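Local coordinates for protein GTN Reductase (PDB 4JIC) that reduces nitrate esters such as glycerol trinitrate and activated alkenes, as a flavin-dependent member of the Old Yellow Enzyme family, at residues 20-25 with 324-329; 94-99 with 173-178; 227-232 with 259-264. All coordinates share one frame; numbering follows the deposited sequence.

Interaction 1: residues 20-25 with 324-329; sequences VMAPLT and AVAFGK. With FMN (flavin mononucleotide), chain D.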
# COMPACT_ATOMS: atom_id res chain seq x y z
N VAL A 20 3.88 6.21 -11.31
CA VAL A 20 3.57 6.28 -9.89
C VAL A 20 4.67 5.65 -9.06
O VAL A 20 5.26 4.64 -9.46
CB VAL A 20 2.23 5.56 -9.62
CG1 VAL A 20 1.93 5.47 -8.12
CG2 VAL A 20 1.10 6.25 -10.37
N MET A 21 4.97 6.26 -7.92
CA MET A 21 5.91 5.65 -6.98
C MET A 21 5.13 4.72 -6.06
O MET A 21 4.27 5.17 -5.30
CB MET A 21 6.65 6.71 -6.17
CG MET A 21 7.58 6.13 -5.11
SD MET A 21 8.51 7.47 -4.30
CE MET A 21 9.30 6.59 -2.96
N ALA A 22 5.42 3.43 -6.18
CA ALA A 22 4.78 2.40 -5.38
C ALA A 22 5.14 2.60 -3.91
O ALA A 22 6.17 3.18 -3.58
CB ALA A 22 5.23 1.03 -5.85
N PRO A 23 4.27 2.12 -3.01
CA PRO A 23 4.53 2.21 -1.57
C PRO A 23 5.72 1.33 -1.19
O PRO A 23 5.81 0.18 -1.59
CB PRO A 23 3.23 1.67 -0.95
CG PRO A 23 2.62 0.80 -2.03
CD PRO A 23 3.00 1.45 -3.33
N LEU A 24 6.67 1.91 -0.45
CA LEU A 24 7.89 1.20 -0.11
C LEU A 24 8.28 1.45 1.34
O LEU A 24 8.78 2.53 1.68
CB LEU A 24 9.05 1.65 -1.03
CG LEU A 24 8.85 1.44 -2.53
CD1 LEU A 24 9.66 2.50 -3.31
CD2 LEU A 24 9.24 0.02 -2.95
N THR A 25 8.04 0.45 2.18
CA THR A 25 8.48 0.49 3.57
C THR A 25 10.00 0.61 3.63
O THR A 25 10.70 -0.20 3.03
CB THR A 25 8.06 -0.82 4.28
OG1 THR A 25 6.62 -0.87 4.40
CG2 THR A 25 8.69 -0.92 5.66
N ALA A 324 -2.03 3.66 -15.55
CA ALA A 324 -0.80 4.20 -14.96
C ALA A 324 -0.03 3.02 -14.40
O ALA A 324 -0.61 1.97 -14.14
CB ALA A 324 -1.15 5.19 -13.86
N VAL A 325 1.28 3.19 -14.23
CA VAL A 325 2.11 2.12 -13.70
C VAL A 325 2.88 2.58 -12.48
O VAL A 325 3.51 3.65 -12.50
CB VAL A 325 3.10 1.60 -14.77
CG1 VAL A 325 4.10 0.62 -14.15
CG2 VAL A 325 2.33 0.94 -15.92
N ALA A 326 2.81 1.80 -11.41
CA ALA A 326 3.58 2.06 -10.20
C ALA A 326 4.85 1.22 -10.19
O ALA A 326 4.80 0.00 -10.40
CB ALA A 326 2.75 1.78 -8.96
N PHE A 327 5.97 1.89 -9.95
CA PHE A 327 7.28 1.24 -9.90
C PHE A 327 7.76 1.26 -8.46
O PHE A 327 7.70 2.31 -7.80
CB PHE A 327 8.30 1.99 -10.76
CG PHE A 327 7.97 2.03 -12.23
CD1 PHE A 327 8.40 1.02 -13.08
CD2 PHE A 327 7.24 3.08 -12.76
CE1 PHE A 327 8.13 1.07 -14.43
CE2 PHE A 327 6.95 3.13 -14.12
CZ PHE A 327 7.40 2.13 -14.95
N GLY A 328 8.27 0.12 -7.99
CA GLY A 328 8.77 0.03 -6.63
C GLY A 328 10.28 0.18 -6.58
O GLY A 328 10.80 1.26 -6.32
N LYS A 329 10.99 -0.91 -6.85
CA LYS A 329 12.44 -0.91 -6.68
C LYS A 329 13.15 0.11 -7.58
O LYS A 329 14.17 0.68 -7.19
CB LYS A 329 12.99 -2.32 -6.88
CG LYS A 329 12.53 -3.28 -5.79
CD LYS A 329 13.11 -4.67 -5.95
CE LYS A 329 12.72 -5.30 -7.27
NZ LYS A 329 11.26 -5.58 -7.31
N1 FMN D . 3.98 -2.70 -0.85
C2 FMN D . 3.02 -2.02 -0.14
O2 FMN D . 1.84 -2.12 -0.48
N3 FMN D . 3.38 -1.24 0.95
C4 FMN D . 4.67 -1.22 1.41
O4 FMN D . 4.95 -0.51 2.40
C4A FMN D . 5.64 -1.93 0.70
N5 FMN D . 6.96 -1.93 1.14
C5A FMN D . 7.92 -2.39 0.27
C6 FMN D . 9.26 -2.17 0.58
C7 FMN D . 10.28 -2.60 -0.26
C7M FMN D . 11.72 -2.32 0.08
C8 FMN D . 9.94 -3.23 -1.45
C8M FMN D . 11.02 -3.64 -2.42
C9 FMN D . 8.60 -3.43 -1.78
C9A FMN D . 7.58 -3.03 -0.92
N10 FMN D . 6.24 -3.26 -1.23
C10 FMN D . 5.29 -2.66 -0.43
C1' FMN D . 5.86 -3.74 -2.60
C2' FMN D . 6.08 -2.68 -3.68
O2' FMN D . 5.14 -1.63 -3.55
C3' FMN D . 5.91 -3.27 -5.08
O3' FMN D . 4.66 -3.93 -5.16
C4' FMN D . 7.02 -4.27 -5.42
O4' FMN D . 8.29 -3.68 -5.23
C5' FMN D . 6.94 -4.76 -6.87
O5' FMN D . 7.05 -3.68 -7.78
P FMN D . 8.41 -3.47 -8.63
O1P FMN D . 9.51 -3.37 -7.61
O2P FMN D . 8.59 -4.68 -9.51
O3P FMN D . 8.25 -2.21 -9.43
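Three backbone hydrogen bonds join Val20 and Ala22 to the strand 324-327 in parallel register. Val20 N binds Val325 O at 2.8 Å, Phe327 N returns a bond to Val20 O at 2.9 Å, and Ala22 N reaches Phe327 O at 3.0 Å. Apolar contacts lie on one face of the sheet, where Val20 CB sits 3.9 Å from Ala326 CB and the methyl of Ala22 adds a further contact to Ala326 CB. Strands 19-21 and 324-327 are the first and last of the eight parallel strands, so this pairing closes the TIM barrel. Beyond the strands both segments turn to the flavin. Leu24 CD1 packs against Gly328 O, while CD2, the other branch, lies 3.6 Å from FMN C8. Pro23 O accepts a hydrogen bond from the ribityl O2', and Thr25 OG1 donates to FMN O4 at 2.6 Å. Gly328, at the N-cap of helix 329-333, gives its N-H to phosphate oxygen O3P at 2.7 Å. Lys329 grips O1P twice, through its backbone N and through NZ, which the bends at chi3 (-60°) and chi4 (-68°) fold back to 2.8 Å from that oxygen.

Interaction 2: residues 94-99 with 173-178; sequences IVAQIW and DGVEIH. With FMN (flavin mononucleotide), chain D.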
# COMPACT_ATOMS: atom_id res chain seq x y z
N ILE A 94 0.71 13.34 -3.59
CA ILE A 94 1.10 12.26 -2.69
C ILE A 94 -0.08 11.79 -1.86
O ILE A 94 -0.86 12.59 -1.35
CB ILE A 94 2.29 12.70 -1.80
CG1 ILE A 94 2.77 11.55 -0.90
CG2 ILE A 94 1.95 13.96 -0.99
CD1 ILE A 94 4.05 11.87 -0.15
N VAL A 95 -0.23 10.47 -1.77
CA VAL A 95 -1.26 9.87 -0.94
C VAL A 95 -0.63 8.97 0.12
O VAL A 95 0.41 8.36 -0.13
CB VAL A 95 -2.29 9.05 -1.77
CG1 VAL A 95 -3.08 9.98 -2.68
CG2 VAL A 95 -1.59 7.95 -2.59
N ALA A 96 -1.24 8.93 1.29
CA ALA A 96 -0.75 8.12 2.40
C ALA A 96 -1.30 6.71 2.28
O ALA A 96 -2.52 6.53 2.16
CB ALA A 96 -1.19 8.72 3.72
N GLN A 97 -0.42 5.71 2.33
CA GLN A 97 -0.89 4.32 2.31
C GLN A 97 -1.25 3.92 3.72
O GLN A 97 -0.41 3.49 4.51
CB GLN A 97 0.14 3.35 1.76
CG GLN A 97 -0.52 1.99 1.53
CD GLN A 97 0.45 0.89 1.19
OE1 GLN A 97 1.44 0.69 1.89
NE2 GLN A 97 0.13 0.14 0.14
N ILE A 98 -2.52 4.09 4.06
CA ILE A 98 -2.93 3.87 5.45
C ILE A 98 -3.02 2.37 5.73
O ILE A 98 -3.64 1.62 4.99
CB ILE A 98 -4.20 4.66 5.82
CG1 ILE A 98 -5.41 4.26 4.97
CG2 ILE A 98 -3.93 6.16 5.66
CD1 ILE A 98 -6.70 5.00 5.37
N TRP A 99 -2.38 1.95 6.82
CA TRP A 99 -2.01 0.56 6.98
C TRP A 99 -2.48 -0.03 8.29
O TRP A 99 -2.46 0.64 9.33
CB TRP A 99 -0.49 0.49 6.96
CG TRP A 99 0.18 -0.83 6.69
CD1 TRP A 99 -0.39 -2.00 6.24
CD2 TRP A 99 1.58 -1.07 6.80
NE1 TRP A 99 0.60 -2.96 6.10
CE2 TRP A 99 1.81 -2.42 6.44
CE3 TRP A 99 2.66 -0.29 7.21
CZ2 TRP A 99 3.09 -2.98 6.44
CZ3 TRP A 99 3.92 -0.84 7.21
CH2 TRP A 99 4.13 -2.17 6.84
N ASP A 173 -2.89 14.43 -0.51
CA ASP A 173 -3.92 14.60 -1.52
C ASP A 173 -5.02 13.55 -1.42
O ASP A 173 -6.07 13.68 -2.03
CB ASP A 173 -3.29 14.57 -2.90
CG ASP A 173 -2.34 15.71 -3.11
OD1 ASP A 173 -2.84 16.84 -3.30
OD2 ASP A 173 -1.11 15.49 -3.05
N GLY A 174 -4.78 12.52 -0.62
CA GLY A 174 -5.73 11.44 -0.48
C GLY A 174 -5.04 10.28 0.21
O GLY A 174 -3.95 10.46 0.75
N VAL A 175 -5.66 9.11 0.19
CA VAL A 175 -5.05 7.93 0.80
C VAL A 175 -5.21 6.73 -0.10
O VAL A 175 -6.13 6.67 -0.91
CB VAL A 175 -5.70 7.55 2.16
CG1 VAL A 175 -5.59 8.69 3.16
CG2 VAL A 175 -7.15 7.13 1.97
N GLU A 176 -4.30 5.78 0.05
CA GLU A 176 -4.45 4.44 -0.51
C GLU A 176 -4.65 3.50 0.64
O GLU A 176 -3.79 3.38 1.52
CB GLU A 176 -3.20 4.02 -1.29
CG GLU A 176 -3.23 2.56 -1.75
CD GLU A 176 -2.05 2.22 -2.64
OE1 GLU A 176 -2.01 2.70 -3.80
OE2 GLU A 176 -1.15 1.48 -2.19
N ILE A 177 -5.81 2.85 0.68
CA ILE A 177 -6.04 1.87 1.73
C ILE A 177 -5.20 0.65 1.42
O ILE A 177 -5.30 0.06 0.35
CB ILE A 177 -7.52 1.48 1.76
CG1 ILE A 177 -8.35 2.68 2.23
CG2 ILE A 177 -7.72 0.29 2.68
CD1 ILE A 177 -9.83 2.60 1.84
N HIS A 178 -4.33 0.27 2.35
CA HIS A 178 -3.53 -0.94 2.16
C HIS A 178 -4.40 -2.18 2.38
O HIS A 178 -4.67 -2.57 3.51
CB HIS A 178 -2.34 -0.94 3.12
CG HIS A 178 -1.25 -1.87 2.72
ND1 HIS A 178 -1.47 -2.96 1.90
CD2 HIS A 178 0.08 -1.87 3.00
CE1 HIS A 178 -0.32 -3.60 1.70
NE2 HIS A 178 0.63 -2.96 2.36
N1 FMN D . 3.98 -2.70 -0.85
C2 FMN D . 3.02 -2.02 -0.14
O2 FMN D . 1.84 -2.12 -0.48
N3 FMN D . 3.38 -1.24 0.95
C4 FMN D . 4.67 -1.22 1.41
O4 FMN D . 4.95 -0.51 2.40
C4A FMN D . 5.64 -1.93 0.70
N5 FMN D . 6.96 -1.93 1.14
C5A FMN D . 7.92 -2.39 0.27
C6 FMN D . 9.26 -2.17 0.58
C7 FMN D . 10.28 -2.60 -0.26
C7M FMN D . 11.72 -2.32 0.08
C8 FMN D . 9.94 -3.23 -1.45
C8M FMN D . 11.02 -3.64 -2.42
C9 FMN D . 8.60 -3.43 -1.78
C9A FMN D . 7.58 -3.03 -0.92
N10 FMN D . 6.24 -3.26 -1.23
C10 FMN D . 5.29 -2.66 -0.43
C1' FMN D . 5.86 -3.74 -2.60
C2' FMN D . 6.08 -2.68 -3.68
O2' FMN D . 5.14 -1.63 -3.55
C3' FMN D . 5.91 -3.27 -5.08
O3' FMN D . 4.66 -3.93 -5.16
C4' FMN D . 7.02 -4.27 -5.42
O4' FMN D . 8.29 -3.68 -5.23
C5' FMN D . 6.94 -4.76 -6.87
O5' FMN D . 7.05 -3.68 -7.78
P FMN D . 8.41 -3.47 -8.63
O1P FMN D . 9.51 -3.37 -7.61
O2P FMN D . 8.59 -4.68 -9.51
O3P FMN D . 8.25 -2.21 -9.43
O HOH W 1 -4.78 -0.88 5.65
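Gln97 and Glu176 extend side by side from paired positions on adjacent strands, and Gln97 NE2 donates to Glu176 OE2 at 3.0 Å. The carboxylate oxygen offers its anti lone pair, but lies 31° out of the amide plane. The same amide reads the flavin pyrimidine edge with two bonds: FMN N3 donates to OE1, and NE2 gives a nearly straight bond to FMN O2 at 2.9 Å. This accepting and donating pair, with the bond to Glu176, fixes which way round the amide lies. At the start of the two strands Ile94 N meets Asp173 OD2 on its anti side, and Asp173 N answers to Ile94 O; OD2 also bonds His88.

Backbone bonds zip the parallel strands together, among them Glu176 N to Ala96 O (2.9 Å) and His178 N to Ile98 O (3.0 Å). A water bridges Ile98 O and His178 O.

Flat groups stack around His178. The Gln97 amide lies over one face of the imidazole, with NE2 3.5 Å above its plane, and the five-membered ring of Trp99 forms an offset stack with centroids 4.4 Å apart. CG of Gln97, Trp99 and His178 is in each case anti to the backbone N, carrying all three groups toward the flavin end of the strands.

On the face opposite Gln97 and Glu176, Ile98 CG2 touches Val175 CG1 at 3.9 Å.

Both strands belong to the TIM barrel. Strand 50-57 flanks 94-99, strand 227-231 flanks 174-178, and helix 209-222 covers Ile98, Val175 and Ile177; inside the barrel Glu176 OE1 bonds His265 and its side chain packs on Arg230.

Interaction 3: residues 227-232 with 259-264; sequences TGIRLS and RNLAFI. With FMN (flavin mononucleotide), chain D.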
# COMPACT_ATOMS: atom_id res chain seq x y z
N THR A 227 -10.01 8.77 -2.23
CA THR A 227 -9.80 7.44 -1.66
C THR A 227 -9.46 6.41 -2.73
O THR A 227 -10.21 6.23 -3.68
CB THR A 227 -11.06 6.97 -0.90
OG1 THR A 227 -11.33 7.89 0.16
CG2 THR A 227 -10.86 5.57 -0.31
N GLY A 228 -8.32 5.74 -2.57
CA GLY A 228 -7.96 4.62 -3.41
C GLY A 228 -7.68 3.40 -2.55
O GLY A 228 -7.76 3.46 -1.33
N ILE A 229 -7.34 2.29 -3.19
CA ILE A 229 -7.13 1.05 -2.47
C ILE A 229 -6.16 0.16 -3.24
O ILE A 229 -6.18 0.16 -4.47
CB ILE A 229 -8.48 0.32 -2.21
CG1 ILE A 229 -8.28 -0.97 -1.42
CG2 ILE A 229 -9.22 0.03 -3.52
CD1 ILE A 229 -9.62 -1.56 -0.89
N ARG A 230 -5.30 -0.55 -2.52
CA ARG A 230 -4.36 -1.48 -3.15
C ARG A 230 -4.79 -2.92 -2.92
O ARG A 230 -5.10 -3.31 -1.80
CB ARG A 230 -2.93 -1.30 -2.63
CG ARG A 230 -1.92 -1.96 -3.57
CD ARG A 230 -0.48 -1.75 -3.13
NE ARG A 230 0.40 -1.64 -4.29
CZ ARG A 230 1.70 -1.95 -4.29
NH1 ARG A 230 2.28 -2.42 -3.20
NH2 ARG A 230 2.41 -1.80 -5.41
N LEU A 231 -4.80 -3.70 -4.00
CA LEU A 231 -5.23 -5.09 -3.95
C LEU A 231 -4.16 -5.98 -4.57
O LEU A 231 -3.43 -5.55 -5.46
CB LEU A 231 -6.52 -5.25 -4.74
CG LEU A 231 -7.69 -4.41 -4.22
CD1 LEU A 231 -8.82 -4.44 -5.25
CD2 LEU A 231 -8.15 -4.90 -2.85
N SER A 232 -4.11 -7.23 -4.13
CA SER A 232 -3.09 -8.17 -4.60
C SER A 232 -3.67 -9.58 -4.60
O SER A 232 -3.48 -10.34 -3.66
CB SER A 232 -1.83 -8.09 -3.73
OG SER A 232 -2.13 -8.22 -2.34
N ARG A 259 -18.62 2.76 -5.80
CA ARG A 259 -18.25 3.67 -4.72
C ARG A 259 -17.46 4.93 -5.12
O ARG A 259 -16.98 5.66 -4.24
CB ARG A 259 -17.51 2.90 -3.64
CG ARG A 259 -18.46 2.09 -2.78
CD ARG A 259 -17.81 0.88 -2.17
NE ARG A 259 -18.59 0.34 -1.05
CZ ARG A 259 -19.50 -0.62 -1.13
NH1 ARG A 259 -19.82 -1.19 -2.29
NH2 ARG A 259 -20.11 -1.02 -0.02
N ASN A 260 -17.34 5.19 -6.42
CA ASN A 260 -16.77 6.46 -6.89
C ASN A 260 -15.37 6.74 -6.38
O ASN A 260 -15.03 7.90 -6.10
CB ASN A 260 -17.70 7.61 -6.52
CG ASN A 260 -19.03 7.49 -7.21
OD1 ASN A 260 -19.13 7.67 -8.42
ND2 ASN A 260 -20.07 7.14 -6.44
N LEU A 261 -14.55 5.70 -6.29
CA LEU A 261 -13.18 5.84 -5.78
C LEU A 261 -12.24 6.51 -6.78
O LEU A 261 -12.49 6.55 -7.98
CB LEU A 261 -12.60 4.48 -5.39
CG LEU A 261 -13.44 3.75 -4.35
CD1 LEU A 261 -12.83 2.40 -4.03
CD2 LEU A 261 -13.54 4.63 -3.10
N ALA A 262 -11.13 7.03 -6.25
CA ALA A 262 -10.15 7.73 -7.06
C ALA A 262 -9.28 6.79 -7.89
O ALA A 262 -8.95 7.10 -9.03
CB ALA A 262 -9.27 8.62 -6.19
N PHE A 263 -8.90 5.66 -7.31
CA PHE A 263 -8.01 4.72 -7.99
C PHE A 263 -8.04 3.34 -7.35
O PHE A 263 -8.35 3.17 -6.16
CB PHE A 263 -6.57 5.25 -8.05
CG PHE A 263 -5.92 5.46 -6.70
CD1 PHE A 263 -5.18 4.44 -6.10
CD2 PHE A 263 -6.04 6.67 -6.04
CE1 PHE A 263 -4.58 4.64 -4.86
CE2 PHE A 263 -5.44 6.88 -4.80
CZ PHE A 263 -4.71 5.86 -4.21
N ILE A 264 -7.73 2.35 -8.19
CA ILE A 264 -7.51 0.98 -7.77
C ILE A 264 -6.08 0.66 -8.16
O ILE A 264 -5.68 0.86 -9.32
CB ILE A 264 -8.44 0.00 -8.54
CG1 ILE A 264 -9.90 0.46 -8.46
CG2 ILE A 264 -8.25 -1.43 -8.03
CD1 ILE A 264 -10.48 0.47 -7.04
N1 FMN D . 3.98 -2.70 -0.85
C2 FMN D . 3.02 -2.02 -0.14
O2 FMN D . 1.84 -2.12 -0.48
N3 FMN D . 3.38 -1.24 0.95
C4 FMN D . 4.67 -1.22 1.41
O4 FMN D . 4.95 -0.51 2.40
C4A FMN D . 5.64 -1.93 0.70
N5 FMN D . 6.96 -1.93 1.14
C5A FMN D . 7.92 -2.39 0.27
C6 FMN D . 9.26 -2.17 0.58
C7 FMN D . 10.28 -2.60 -0.26
C7M FMN D . 11.72 -2.32 0.08
C8 FMN D . 9.94 -3.23 -1.45
C8M FMN D . 11.02 -3.64 -2.42
C9 FMN D . 8.60 -3.43 -1.78
C9A FMN D . 7.58 -3.03 -0.92
N10 FMN D . 6.24 -3.26 -1.23
C10 FMN D . 5.29 -2.66 -0.43
C1' FMN D . 5.86 -3.74 -2.60
C2' FMN D . 6.08 -2.68 -3.68
O2' FMN D . 5.14 -1.63 -3.55
C3' FMN D . 5.91 -3.27 -5.08
O3' FMN D . 4.66 -3.93 -5.16
C4' FMN D . 7.02 -4.27 -5.42
O4' FMN D . 8.29 -3.68 -5.23
C5' FMN D . 6.94 -4.76 -6.87
O5' FMN D . 7.05 -3.68 -7.78
P FMN D . 8.41 -3.47 -8.63
O1P FMN D . 9.51 -3.37 -7.61
O2P FMN D . 8.59 -4.68 -9.51
O3P FMN D . 8.25 -2.21 -9.43
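A beta-alpha-beta unit of the TIM barrel, strand 227-231, helix 245-256 and strand 263-267, brings Gly228 beneath the ring of Phe263. Gly228 CA stands 3.5 Å from the ring centroid and only 9° off the normal, a CH-pi contact over the face. Phe263 holds CG between its backbone N and carbonyl carbon (chi1 62°), a torsion that lays the ring across the neighbouring strand, where glycine has no side chain to obstruct it. Two backbone bonds pair the segments: Ala262 N to Thr227 O at 2.8 Å, and a longer, more bent one from Ile229 N to Phe263 O at 3.3 Å. On the opposite face of the sheet Ile229 and Ile264 point the same way, with Ile229 CG2 at 3.8 Å from Ile264 CD1, while Leu231 CD1 packs against Ile264 CG2. Leu261 lies near the strand start, its CB at 3.4 Å from Thr227 O and its CD2 against the Thr227 methyl. Arg230 turns to the flavin, where its guanidinium spans pyrimidine and ribityl chain: NH2 donates to FMN O3' at 3.1 Å, and NH1 donates to both FMN O2' and FMN O2, the latter at 2.8 Å.

In the fold
From the N terminus, residues 20-25 begin a loop that residues 324-329 close, almost three hundred residues later; interaction 1 thereby joins the first barrel strand to the eighth. Within this span interaction 2 pairs the third and fourth strands across 73 intervening residues, and interaction 3 then pairs the fifth and sixth across a single helical crossover. The two inner contacts follow one another without crossing, and their strands 174-178 and 227-231 are neighbours in the sheet. All three converge on FMN: interaction 1 binds phosphate, ribityl chain and pyrimidine, interaction 2 the pyrimidine, and interaction 3 the pyrimidine and ribityl chain, and Pro23 touches both Gln97 and Arg230.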